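Local coordinates for purine nucleoside phosphorylase (Grouper iridovirus, PDB 3KHS), which probably catalyses the phosphate-dependent cleavage of purine nucleosides in the purine salvage pathway, at residues V73-M78 with L274-I279; I223-K226 with R231-A234; G63-G68 with R98-L103; K79-L84 with V108-A113; N15-I20 with I43-S48. All coordinates share one frame; numbering follows the deposited sequence.

Contact 1 (V73-M78 with L274-I279)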
# COMPACT_ATOMS: atom_id res chain seq x y z
N VAL B 73 29.29 21.63 -17.76
CA VAL B 73 29.08 20.60 -16.76
C VAL B 73 28.90 19.23 -17.40
O VAL B 73 28.08 19.09 -18.30
CB VAL B 73 27.80 20.94 -15.96
CG1 VAL B 73 27.54 19.89 -14.88
CG2 VAL B 73 27.95 22.34 -15.34
N SER B 74 29.67 18.22 -16.97
CA SER B 74 29.50 16.88 -17.54
C SER B 74 28.26 16.26 -16.88
O SER B 74 28.15 16.14 -15.65
CB SER B 74 30.74 16.03 -17.28
OG SER B 74 31.12 16.12 -15.92
N CYS B 75 27.32 15.87 -17.73
CA CYS B 75 26.06 15.31 -17.27
C CYS B 75 25.78 13.94 -17.88
O CYS B 75 26.34 13.57 -18.93
CB CYS B 75 24.88 16.23 -17.67
SG CYS B 75 24.98 18.03 -17.33
N VAL B 76 24.88 13.22 -17.21
CA VAL B 76 24.37 11.94 -17.68
C VAL B 76 22.86 12.21 -17.67
O VAL B 76 22.32 12.68 -16.67
CB VAL B 76 24.72 10.73 -16.74
CG1 VAL B 76 24.32 11.01 -15.35
CG2 VAL B 76 24.00 9.49 -17.23
N CYS B 77 22.19 11.94 -18.78
CA CYS B 77 20.77 12.19 -18.89
C CYS B 77 19.97 10.95 -19.25
O CYS B 77 20.27 10.28 -20.24
CB CYS B 77 20.51 13.26 -19.95
SG CYS B 77 18.73 13.54 -20.38
N MET B 78 18.95 10.66 -18.44
CA MET B 78 18.05 9.54 -18.66
C MET B 78 16.92 10.02 -19.56
O MET B 78 16.17 10.91 -19.19
CB MET B 78 17.45 9.06 -17.33
CG MET B 78 18.32 8.03 -16.52
SD MET B 78 17.58 7.44 -14.99
CE MET B 78 16.46 6.19 -15.54
N LEU B 274 19.41 26.69 -17.65
CA LEU B 274 19.76 27.84 -16.82
C LEU B 274 20.09 27.39 -15.41
O LEU B 274 20.97 27.95 -14.76
CB LEU B 274 18.61 28.86 -16.78
CG LEU B 274 18.98 30.36 -16.83
CD1 LEU B 274 17.77 31.15 -16.36
CD2 LEU B 274 20.21 30.69 -15.94
N VAL B 275 19.38 26.37 -14.93
CA VAL B 275 19.59 25.86 -13.58
C VAL B 275 20.98 25.21 -13.48
O VAL B 275 21.67 25.34 -12.47
CB VAL B 275 18.49 24.81 -13.20
CG1 VAL B 275 18.87 24.05 -11.96
CG2 VAL B 275 17.17 25.50 -12.98
N ILE B 276 21.36 24.53 -14.54
CA ILE B 276 22.65 23.87 -14.57
C ILE B 276 23.74 24.93 -14.60
O ILE B 276 24.81 24.75 -14.02
CB ILE B 276 22.74 22.92 -15.80
CG1 ILE B 276 21.84 21.70 -15.56
CG2 ILE B 276 24.19 22.52 -16.06
CD1 ILE B 276 21.81 20.69 -16.70
N GLU B 277 23.47 26.06 -15.25
CA GLU B 277 24.46 27.12 -15.29
C GLU B 277 24.71 27.65 -13.87
O GLU B 277 25.85 27.78 -13.45
CB GLU B 277 24.01 28.26 -16.19
CG GLU B 277 25.13 29.24 -16.53
CD GLU B 277 24.64 30.40 -17.37
OE1 GLU B 277 23.86 30.15 -18.33
OE2 GLU B 277 25.03 31.55 -17.08
N LYS B 278 23.64 27.94 -13.13
CA LYS B 278 23.76 28.44 -11.75
C LYS B 278 24.45 27.42 -10.84
O LYS B 278 25.08 27.79 -9.84
CB LYS B 278 22.38 28.77 -11.17
CG LYS B 278 21.67 29.89 -11.89
CD LYS B 278 20.20 29.98 -11.52
CE LYS B 278 19.60 31.27 -12.03
NZ LYS B 278 20.22 32.46 -11.33
N ILE B 279 24.31 26.14 -11.16
CA ILE B 279 24.92 25.06 -10.39
C ILE B 279 26.44 25.02 -10.59
O ILE B 279 27.19 24.75 -9.66
CB ILE B 279 24.34 23.69 -10.79
CG1 ILE B 279 22.86 23.63 -10.43
CG2 ILE B 279 25.09 22.58 -10.09
CD1 ILE B 279 22.18 22.32 -10.82
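I276 reaches from its helix to V73 and C75 on strand 73-79. Its side chain divides at CB, and each branch has its own target. CB itself touches neither strand residue. The short branch, CG2, lies anti to the backbone N (CG1 has chi1 -72°) and goes to V73. I276 CG2 meets V73 CG2 at 3.8 Å and V73 CB at 3.9 Å, and the two side chains meet at a slant. CG1 of I276 only leads onward. The chain is extended beyond it, with chi2 at 179°, which carries CD1 to the sulfur of C75. I276 CD1 and C75 SG are 4.2 Å apart, a loose apolar contact. V73 and C75 are two apart on the strand and point to the same side, toward the helix. This is ordinary helix-on-sheet packing of an alpha/beta fold: the long helix 257-279, near the end of the chain, lies against one side of the central mixed sheet. No hydrogen bond crosses the interface. L24 of the neighbouring parallel strand 24-28 joins the same apolar patch and touches both C75 and I276. On the far side of the helix, L274 packs on helix 165-178.

Contact 2 (I223-K226 with R231-A234)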
# COMPACT_ATOMS: atom_id res chain seq x y z
N ILE B 223 14.06 9.35 -3.07
CA ILE B 223 14.32 8.73 -1.78
C ILE B 223 15.67 8.01 -1.88
O ILE B 223 16.49 8.08 -0.98
CB ILE B 223 13.27 7.65 -1.42
CG1 ILE B 223 11.93 8.29 -1.09
CG2 ILE B 223 13.80 6.79 -0.25
CD1 ILE B 223 10.84 7.26 -0.86
N VAL B 224 15.87 7.30 -2.99
CA VAL B 224 17.09 6.55 -3.22
C VAL B 224 18.28 7.48 -3.48
O VAL B 224 19.36 7.28 -2.94
CB VAL B 224 16.88 5.58 -4.38
CG1 VAL B 224 18.20 4.93 -4.76
CG2 VAL B 224 15.81 4.55 -3.98
N ALA B 225 18.08 8.51 -4.29
CA ALA B 225 19.12 9.48 -4.58
C ALA B 225 19.62 10.10 -3.27
O ALA B 225 20.82 10.12 -2.96
CB ALA B 225 18.54 10.56 -5.48
N LYS B 226 18.68 10.60 -2.48
CA LYS B 226 18.98 11.25 -1.21
C LYS B 226 19.75 10.33 -0.30
O LYS B 226 20.69 10.74 0.37
CB LYS B 226 17.70 11.66 -0.50
CG LYS B 226 17.92 12.69 0.61
CD LYS B 226 18.45 14.00 0.05
CE LYS B 226 19.15 14.79 1.13
NZ LYS B 226 18.23 15.08 2.24
N ARG B 231 22.12 15.27 -4.19
CA ARG B 231 21.19 16.36 -3.96
C ARG B 231 20.15 16.33 -5.07
O ARG B 231 20.48 16.10 -6.23
CB ARG B 231 21.95 17.69 -3.94
CG ARG B 231 22.95 17.79 -2.81
CD ARG B 231 23.89 18.95 -3.02
NE ARG B 231 23.26 20.24 -2.79
CZ ARG B 231 23.70 21.38 -3.31
NH1 ARG B 231 24.77 21.37 -4.09
NH2 ARG B 231 23.07 22.52 -3.06
N CYS B 232 18.90 16.56 -4.69
CA CYS B 232 17.80 16.51 -5.66
C CYS B 232 16.99 17.77 -5.93
O CYS B 232 16.72 18.57 -5.03
CB CYS B 232 16.81 15.43 -5.26
SG CYS B 232 17.58 13.86 -4.96
N LEU B 233 16.60 17.90 -7.18
CA LEU B 233 15.75 18.98 -7.64
C LEU B 233 14.76 18.27 -8.57
O LEU B 233 15.16 17.47 -9.41
CB LEU B 233 16.52 20.01 -8.41
CG LEU B 233 15.63 20.89 -9.27
CD1 LEU B 233 14.68 21.69 -8.36
CD2 LEU B 233 16.48 21.80 -10.18
N ALA B 234 13.48 18.54 -8.38
CA ALA B 234 12.47 17.94 -9.24
C ALA B 234 11.48 19.01 -9.67
O ALA B 234 11.05 19.82 -8.86
CB ALA B 234 11.76 16.84 -8.49
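A225 and C232 meet without any ring, amide or guanidinium group between them. No face or edge of a flat side chain enters this contact, which is a methyl against a sulfur. It belongs to a tight helix-to-strand connection of the alpha/beta fold. Helix 219-227 ends, a short turn follows, and strand 231-241 starts back into the central sheet. The two backbones are nearest at K226 and R231, whose CA atoms lie 6.2 Å apart. From the strand, C232 sends its side chain toward the helix. Its SG is anti to the carbonyl carbon (chi1 -52°), and this swings the sulfur to A225. The polar ends at the chain connection turn to other partners. K226 loses some surface to the strand, but its NZ is hydrogen-bonded to S161 O. The guanidinium of R231 forms salt bridges with D164 and E282. Strand 231-241 lies parallel to strand 107-116, and L233 packs on V109 there. On the helix, I223 touches S196 of a neighbouring subunit, so this helix also reaches a subunit boundary. No hydrogen bond joins the two segments. The sulfur of C232 stands 4.2 Å from the backbone N of K226, and it meets A225 CB more closely, with C232 SG and A225 CB 3.5 Å apart.

Contact 3 (G63-G68 with R98-L103)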
# COMPACT_ATOMS: atom_id res chain seq x y z
N GLY B 63 14.20 3.61 -24.45
CA GLY B 63 14.99 4.50 -23.62
C GLY B 63 16.50 4.55 -23.83
O GLY B 63 17.15 3.59 -24.20
N SER B 64 17.08 5.71 -23.57
CA SER B 64 18.52 5.85 -23.73
C SER B 64 19.14 6.75 -22.69
O SER B 64 18.51 7.66 -22.16
CB SER B 64 18.86 6.37 -25.13
OG SER B 64 18.02 7.44 -25.50
N LEU B 65 20.41 6.48 -22.42
CA LEU B 65 21.19 7.23 -21.45
C LEU B 65 22.16 8.08 -22.28
O LEU B 65 22.85 7.57 -23.15
CB LEU B 65 21.95 6.24 -20.58
CG LEU B 65 22.41 6.60 -19.17
CD1 LEU B 65 21.24 7.17 -18.39
CD2 LEU B 65 22.97 5.35 -18.47
N ILE B 66 22.19 9.38 -22.02
CA ILE B 66 23.04 10.29 -22.78
C ILE B 66 24.12 10.93 -21.92
O ILE B 66 23.82 11.47 -20.85
CB ILE B 66 22.19 11.42 -23.44
CG1 ILE B 66 21.09 10.80 -24.29
CG2 ILE B 66 23.05 12.30 -24.32
CD1 ILE B 66 20.34 11.82 -25.13
N PHE B 67 25.37 10.86 -22.38
CA PHE B 67 26.47 11.48 -21.63
C PHE B 67 27.00 12.64 -22.43
O PHE B 67 27.29 12.49 -23.63
CB PHE B 67 27.62 10.51 -21.39
CG PHE B 67 27.24 9.32 -20.60
CD1 PHE B 67 26.60 8.25 -21.21
CD2 PHE B 67 27.48 9.27 -19.24
CE1 PHE B 67 26.22 7.16 -20.48
CE2 PHE B 67 27.09 8.17 -18.48
CZ PHE B 67 26.46 7.11 -19.10
N GLY B 68 27.13 13.79 -21.78
CA GLY B 68 27.61 14.96 -22.48
C GLY B 68 27.64 16.15 -21.55
O GLY B 68 27.32 16.05 -20.36
N ARG B 98 20.80 4.35 -8.36
CA ARG B 98 21.94 3.76 -7.69
C ARG B 98 23.12 3.82 -8.68
O ARG B 98 24.25 4.08 -8.29
CB ARG B 98 21.62 2.33 -7.25
CG ARG B 98 20.59 2.28 -6.13
CD ARG B 98 20.38 0.86 -5.58
NE ARG B 98 19.45 0.84 -4.45
CZ ARG B 98 18.11 0.93 -4.55
NH1 ARG B 98 17.55 1.05 -5.73
NH2 ARG B 98 17.35 0.91 -3.46
N VAL B 99 22.83 3.61 -9.96
CA VAL B 99 23.86 3.68 -10.99
C VAL B 99 24.42 5.13 -11.04
O VAL B 99 25.63 5.34 -11.05
CB VAL B 99 23.28 3.26 -12.36
CG1 VAL B 99 24.25 3.53 -13.46
CG2 VAL B 99 22.91 1.76 -12.32
N PHE B 100 23.53 6.12 -11.07
CA PHE B 100 23.95 7.52 -11.06
C PHE B 100 24.96 7.73 -9.95
O PHE B 100 26.00 8.31 -10.17
CB PHE B 100 22.76 8.45 -10.81
CG PHE B 100 22.07 8.93 -12.07
CD1 PHE B 100 22.13 8.20 -13.24
CD2 PHE B 100 21.31 10.08 -12.05
CE1 PHE B 100 21.45 8.59 -14.35
CE2 PHE B 100 20.62 10.50 -13.18
CZ PHE B 100 20.68 9.76 -14.32
N LYS B 101 24.65 7.26 -8.75
CA LYS B 101 25.55 7.43 -7.62
C LYS B 101 26.91 6.78 -7.90
O LYS B 101 27.96 7.39 -7.70
CB LYS B 101 24.97 6.81 -6.35
CG LYS B 101 25.86 6.94 -5.12
CD LYS B 101 25.61 5.80 -4.16
CE LYS B 101 25.99 6.15 -2.72
NZ LYS B 101 27.28 6.86 -2.65
N ALA B 102 26.87 5.53 -8.35
CA ALA B 102 28.07 4.77 -8.66
C ALA B 102 28.92 5.45 -9.72
O ALA B 102 30.10 5.21 -9.80
CB ALA B 102 27.68 3.36 -9.14
N LEU B 103 28.29 6.29 -10.54
CA LEU B 103 28.98 7.03 -11.60
C LEU B 103 29.65 8.27 -11.04
O LEU B 103 30.43 8.91 -11.74
CB LEU B 103 28.00 7.49 -12.67
CG LEU B 103 27.46 6.54 -13.71
CD1 LEU B 103 26.44 7.27 -14.55
CD2 LEU B 103 28.58 6.04 -14.58
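A beta-alpha-beta crossover supplies the helix of this contact, where F100 and L103 meet L65 and F67. Helix 95-102 lies in the connection between strands 73-79 and 107-116. Both of these run parallel to strand 24-28, which pairs with each of them. The helix packs against the sheet, and it also covers strand 64-70, which pairs antiparallel with 73-79. Two separate apolar pairs make the contact, each an aliphatic side chain with a phenyl ring. In both, the methyl comes to the edge of the ring, near its plane, and no ring face is used between the two segments. In the first pair the ring is on the helix. The side chain of F100 leaves the helix along its flank, and the end of the ring comes nearer to the strand, with F100 CE1 4.3 Å from L65 CD1. L65 points toward the helix. In the second pair the roles are exchanged. The ring of F67 is on the strand, and its CG is anti to the carbonyl carbon (chi1 -61°), which turns the ring's far end toward L103. The backbone N of L103 is hydrogen-bonded to V99 O at 2.9 Å. M78 of strand 73-79 touches both L65 and F100, and V76 of the same strand lies against F67. L18, in the loop after helix 3-15, also packs on F67. On the other side of the pair, L103 CD1 is 4.1 Å from F67 CE2.

Contact 4 (K79-L84 with V108-A113). With PO4 (phosphate ion), chain G.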
# COMPACT_ATOMS: atom_id res chain seq x y z
N LYS B 79 16.81 9.45 -20.76
CA LYS B 79 15.72 9.78 -21.66
C LYS B 79 14.70 8.66 -21.47
O LYS B 79 14.68 7.69 -22.22
CB LYS B 79 16.21 9.83 -23.12
CG LYS B 79 16.85 11.17 -23.50
CD LYS B 79 17.11 11.29 -24.98
CE LYS B 79 15.85 11.59 -25.77
NZ LYS B 79 16.17 12.09 -27.16
N GLY B 80 13.88 8.79 -20.43
CA GLY B 80 12.88 7.78 -20.13
C GLY B 80 13.23 7.23 -18.77
O GLY B 80 14.41 7.12 -18.44
N ARG B 81 12.22 6.90 -17.96
CA ARG B 81 12.48 6.36 -16.63
C ARG B 81 11.65 5.08 -16.44
O ARG B 81 11.01 4.63 -17.36
CB ARG B 81 12.13 7.40 -15.57
CG ARG B 81 10.68 7.96 -15.65
CD ARG B 81 10.11 8.16 -14.25
NE ARG B 81 10.89 9.14 -13.50
CZ ARG B 81 10.83 10.45 -13.71
NH1 ARG B 81 10.01 10.96 -14.64
NH2 ARG B 81 11.60 11.26 -12.98
N PHE B 82 11.69 4.50 -15.25
CA PHE B 82 10.94 3.29 -14.96
C PHE B 82 9.92 3.58 -13.86
O PHE B 82 10.21 4.35 -12.94
CB PHE B 82 11.92 2.17 -14.52
CG PHE B 82 12.90 1.80 -15.60
CD1 PHE B 82 12.48 1.08 -16.72
CD2 PHE B 82 14.20 2.29 -15.57
CE1 PHE B 82 13.34 0.88 -17.81
CE2 PHE B 82 15.08 2.09 -16.67
CZ PHE B 82 14.65 1.38 -17.78
N HIS B 83 8.73 2.99 -13.95
CA HIS B 83 7.68 3.23 -12.95
C HIS B 83 7.13 1.96 -12.36
O HIS B 83 7.04 0.92 -13.04
CB HIS B 83 6.45 3.93 -13.54
CG HIS B 83 6.75 5.07 -14.45
ND1 HIS B 83 7.21 4.89 -15.74
CD2 HIS B 83 6.64 6.41 -14.28
CE1 HIS B 83 7.37 6.06 -16.32
NE2 HIS B 83 7.03 7.00 -15.46
N LEU B 84 6.68 2.07 -11.10
CA LEU B 84 6.03 0.95 -10.43
C LEU B 84 4.89 0.35 -11.24
O LEU B 84 4.72 -0.87 -11.27
CB LEU B 84 5.44 1.36 -9.08
CG LEU B 84 6.38 1.06 -7.93
CD1 LEU B 84 7.62 1.94 -8.10
CD2 LEU B 84 5.70 1.36 -6.56
N VAL B 108 21.10 15.56 -8.89
CA VAL B 108 20.18 14.97 -9.85
C VAL B 108 18.98 15.90 -10.08
O VAL B 108 18.35 16.37 -9.13
CB VAL B 108 19.69 13.59 -9.37
CG1 VAL B 108 18.61 13.05 -10.33
CG2 VAL B 108 20.86 12.61 -9.28
N VAL B 109 18.69 16.19 -11.35
CA VAL B 109 17.56 17.06 -11.71
C VAL B 109 16.50 16.15 -12.37
O VAL B 109 16.73 15.61 -13.46
CB VAL B 109 17.97 18.15 -12.73
CG1 VAL B 109 16.75 19.03 -13.07
CG2 VAL B 109 19.12 19.02 -12.19
N LEU B 110 15.36 16.00 -11.70
CA LEU B 110 14.26 15.15 -12.19
C LEU B 110 13.10 15.99 -12.74
O LEU B 110 12.80 17.05 -12.22
CB LEU B 110 13.68 14.30 -11.06
CG LEU B 110 14.37 13.44 -9.98
CD1 LEU B 110 14.69 12.08 -10.50
CD2 LEU B 110 15.59 14.14 -9.44
N THR B 111 12.46 15.49 -13.77
CA THR B 111 11.30 16.15 -14.35
C THR B 111 10.21 15.09 -14.51
O THR B 111 10.51 13.88 -14.57
CB THR B 111 11.61 16.74 -15.73
OG1 THR B 111 11.94 15.68 -16.63
CG2 THR B 111 12.73 17.75 -15.64
N ASN B 112 8.95 15.53 -14.56
CA ASN B 112 7.84 14.61 -14.77
C ASN B 112 6.64 15.41 -15.21
O ASN B 112 6.64 16.64 -15.14
CB ASN B 112 7.50 13.83 -13.50
CG ASN B 112 7.00 14.71 -12.36
OD1 ASN B 112 6.11 15.54 -12.55
ND2 ASN B 112 7.53 14.50 -11.17
N ALA B 113 5.62 14.71 -15.68
CA ALA B 113 4.37 15.32 -16.10
C ALA B 113 3.43 14.90 -14.98
O ALA B 113 3.43 13.73 -14.57
CB ALA B 113 3.92 14.73 -17.44
P PO4 G . 6.34 10.72 -15.57
O1 PO4 G . 6.75 12.03 -16.15
O2 PO4 G . 7.47 9.75 -15.67
O3 PO4 G . 5.99 10.89 -14.13
O4 PO4 G . 5.16 10.21 -16.31
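R81 carries most of this contact, with T111 and L110 as its main partners on strand 107-116. The end of its guanidinium takes hold of a single oxygen. R81 NH1 donates to T111 O at 3.0 Å (N-H...O angle 156°), and R81 NH2 donates to the same T111 O at 3.3 Å and a more bent angle. The oxygen lies in the plane of the guanidinium. NH1 also lies in the plane of the T111 carbonyl, while NH2 is tilted from it. Bends at chi2 and chi3 fold the R81 chain round to this position. L110 CD1 comes to the edge of the same group, 4.0 Å from R81 NH2. NE forms a salt bridge with E221, so NE, NH1 and NH2 all have partners, which limits how the group can turn. This holds NH1 for a phosphate ion, an arrangement consistent with the phosphate site of purine nucleoside phosphorylases. The ion itself probably came from the crystallisation liquor. R81 NH1 donates to phosphate O2 at 3.0 Å. H83 shares that oxygen, with H83 NE2 at 2.8 Å from phosphate O2 and a nearly straight bond (165°). From the strand, the backbone N of A113 donates to phosphate O1 at 2.9 Å. N112 CB packs beside O1 and O3. The hydroxyls of S30 and S217 are also hydrogen-bonded to the ion.

Contact 5 (N15-I20 with I43-S48)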
# COMPACT_ATOMS: atom_id res chain seq x y z
N ASN B 15 31.49 3.46 -17.64
CA ASN B 15 32.70 4.26 -17.54
C ASN B 15 33.73 3.94 -18.60
O ASN B 15 34.49 4.80 -19.02
CB ASN B 15 33.32 4.11 -16.16
CG ASN B 15 32.86 5.18 -15.22
OD1 ASN B 15 32.91 5.02 -14.00
ND2 ASN B 15 32.41 6.29 -15.79
N LYS B 16 33.75 2.70 -19.05
CA LYS B 16 34.70 2.30 -20.08
C LYS B 16 34.60 3.22 -21.28
O LYS B 16 35.59 3.48 -21.97
CB LYS B 16 34.45 0.85 -20.51
CG LYS B 16 35.16 -0.20 -19.63
CD LYS B 16 34.68 -1.63 -19.90
CE LYS B 16 34.86 -2.05 -21.36
NZ LYS B 16 34.00 -3.23 -21.67
N GLN B 17 33.40 3.74 -21.53
CA GLN B 17 33.18 4.59 -22.69
C GLN B 17 33.14 6.09 -22.40
O GLN B 17 32.70 6.88 -23.23
CB GLN B 17 31.88 4.12 -23.36
CG GLN B 17 31.92 2.61 -23.69
CD GLN B 17 30.56 1.89 -23.60
OE1 GLN B 17 29.59 2.26 -24.28
NE2 GLN B 17 30.50 0.83 -22.78
N LEU B 18 33.64 6.49 -21.23
CA LEU B 18 33.62 7.91 -20.86
C LEU B 18 34.97 8.54 -20.58
O LEU B 18 35.85 7.93 -19.97
CB LEU B 18 32.71 8.11 -19.64
CG LEU B 18 31.27 7.59 -19.69
CD1 LEU B 18 30.58 7.95 -18.39
CD2 LEU B 18 30.52 8.15 -20.89
N GLN B 19 35.11 9.79 -21.01
CA GLN B 19 36.34 10.54 -20.79
C GLN B 19 36.24 11.28 -19.46
O GLN B 19 37.22 11.36 -18.70
CB GLN B 19 36.55 11.53 -21.94
CG GLN B 19 36.84 10.86 -23.28
CD GLN B 19 37.86 9.73 -23.16
OE1 GLN B 19 38.93 9.90 -22.58
NE2 GLN B 19 37.52 8.55 -23.71
N ILE B 20 35.06 11.81 -19.18
CA ILE B 20 34.82 12.53 -17.94
C ILE B 20 33.60 11.92 -17.24
O ILE B 20 32.56 11.72 -17.86
CB ILE B 20 34.52 14.04 -18.20
CG1 ILE B 20 35.29 14.51 -19.44
CG2 ILE B 20 34.94 14.87 -16.98
CD1 ILE B 20 35.04 15.96 -19.81
N ILE B 43 27.63 11.01 -26.04
CA ILE B 43 27.72 9.59 -26.32
C ILE B 43 26.35 9.08 -25.90
O ILE B 43 25.81 9.49 -24.87
CB ILE B 43 28.82 8.94 -25.47
CG1 ILE B 43 30.17 9.54 -25.84
CG2 ILE B 43 28.83 7.43 -25.68
CD1 ILE B 43 30.47 9.46 -27.32
N THR B 44 25.77 8.20 -26.70
CA THR B 44 24.45 7.67 -26.37
C THR B 44 24.46 6.16 -26.21
O THR B 44 25.01 5.44 -27.05
CB THR B 44 23.43 8.06 -27.44
OG1 THR B 44 23.32 9.49 -27.48
CG2 THR B 44 22.06 7.44 -27.14
N VAL B 45 23.86 5.68 -25.12
CA VAL B 45 23.79 4.26 -24.86
C VAL B 45 22.35 3.84 -24.60
O VAL B 45 21.76 4.25 -23.61
CB VAL B 45 24.67 3.89 -23.66
CG1 VAL B 45 24.82 2.40 -23.56
CG2 VAL B 45 26.03 4.57 -23.78
N ALA B 46 21.79 3.03 -25.49
CA ALA B 46 20.42 2.55 -25.35
C ALA B 46 20.30 1.78 -24.05
O ALA B 46 21.26 1.07 -23.66
CB ALA B 46 20.08 1.66 -26.49
N TYR B 47 19.16 1.89 -23.38
CA TYR B 47 18.96 1.16 -22.13
C TYR B 47 19.11 -0.36 -22.37
O TYR B 47 19.64 -1.10 -21.53
CB TYR B 47 17.56 1.42 -21.53
CG TYR B 47 17.38 2.77 -20.89
CD1 TYR B 47 18.48 3.60 -20.64
CD2 TYR B 47 16.11 3.24 -20.55
CE1 TYR B 47 18.32 4.86 -20.09
CE2 TYR B 47 15.93 4.50 -19.98
CZ TYR B 47 17.05 5.31 -19.76
OH TYR B 47 16.90 6.58 -19.20
N SER B 48 18.65 -0.80 -23.53
CA SER B 48 18.69 -2.20 -23.89
C SER B 48 20.08 -2.83 -23.91
O SER B 48 20.22 -4.05 -23.75
CB SER B 48 18.02 -2.37 -25.25
OG SER B 48 18.68 -1.59 -26.23
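Q17, which meets I43 and V45, rides on a type I beta turn closed by a hydrogen bond from L18 N to N15 O at 2.9 Å. The turn follows helix 3-15. It presents Q17 to the outer strand of the sheet, and Q17 points toward it. The contact has two loose touches and no hydrogen bond between the segments. At the base, the backbone carbonyl of Q17 faces the side chain of I43, with Q17 O and I43 CG1 4.5 Å apart. Farther out, the amide of Q17 comes beside a methyl of V45, and Q17 OE1 lies 4.3 Å from V45 CG2. The first torsion of Q17 sets CG beside the backbone N (chi1 -54°), and the chain then runs out to V45. I43 and V45 are two apart on the strand and both point toward the turn. I43 is exposed, while V45 is buried. N15 OD1 is hydrogen-bonded to R21 NH2. The contact thus joins the loop between helix 3-15 and strand 24-28 to strand 42-46, which pairs antiparallel with strand 64-70, where F67 packs on L18.

In the fold
Contacts 1 to 4 are buried, and contact 4 lies nearest the centre of the chain. Contact 5 is at the periphery and only partly buried. All five reach the same mixed sheet. Neighbouring strands tie several together: 73-79 with 64-70 links contacts 1 and 3, 64-70 with 42-46 links contacts 3 and 5, and 107-116 with 231-241 links contacts 4 and 2. Contacts 1, 2 and 3 are apolar helix-on-sheet packing, by methyls and sulfurs in the first two and by ring edges in the third. Contact 4 is polar and holds an anion. Contact 5 has weak touches, yet Y47 of its strand segment is hydrogen-bonded to G80 of contact 4.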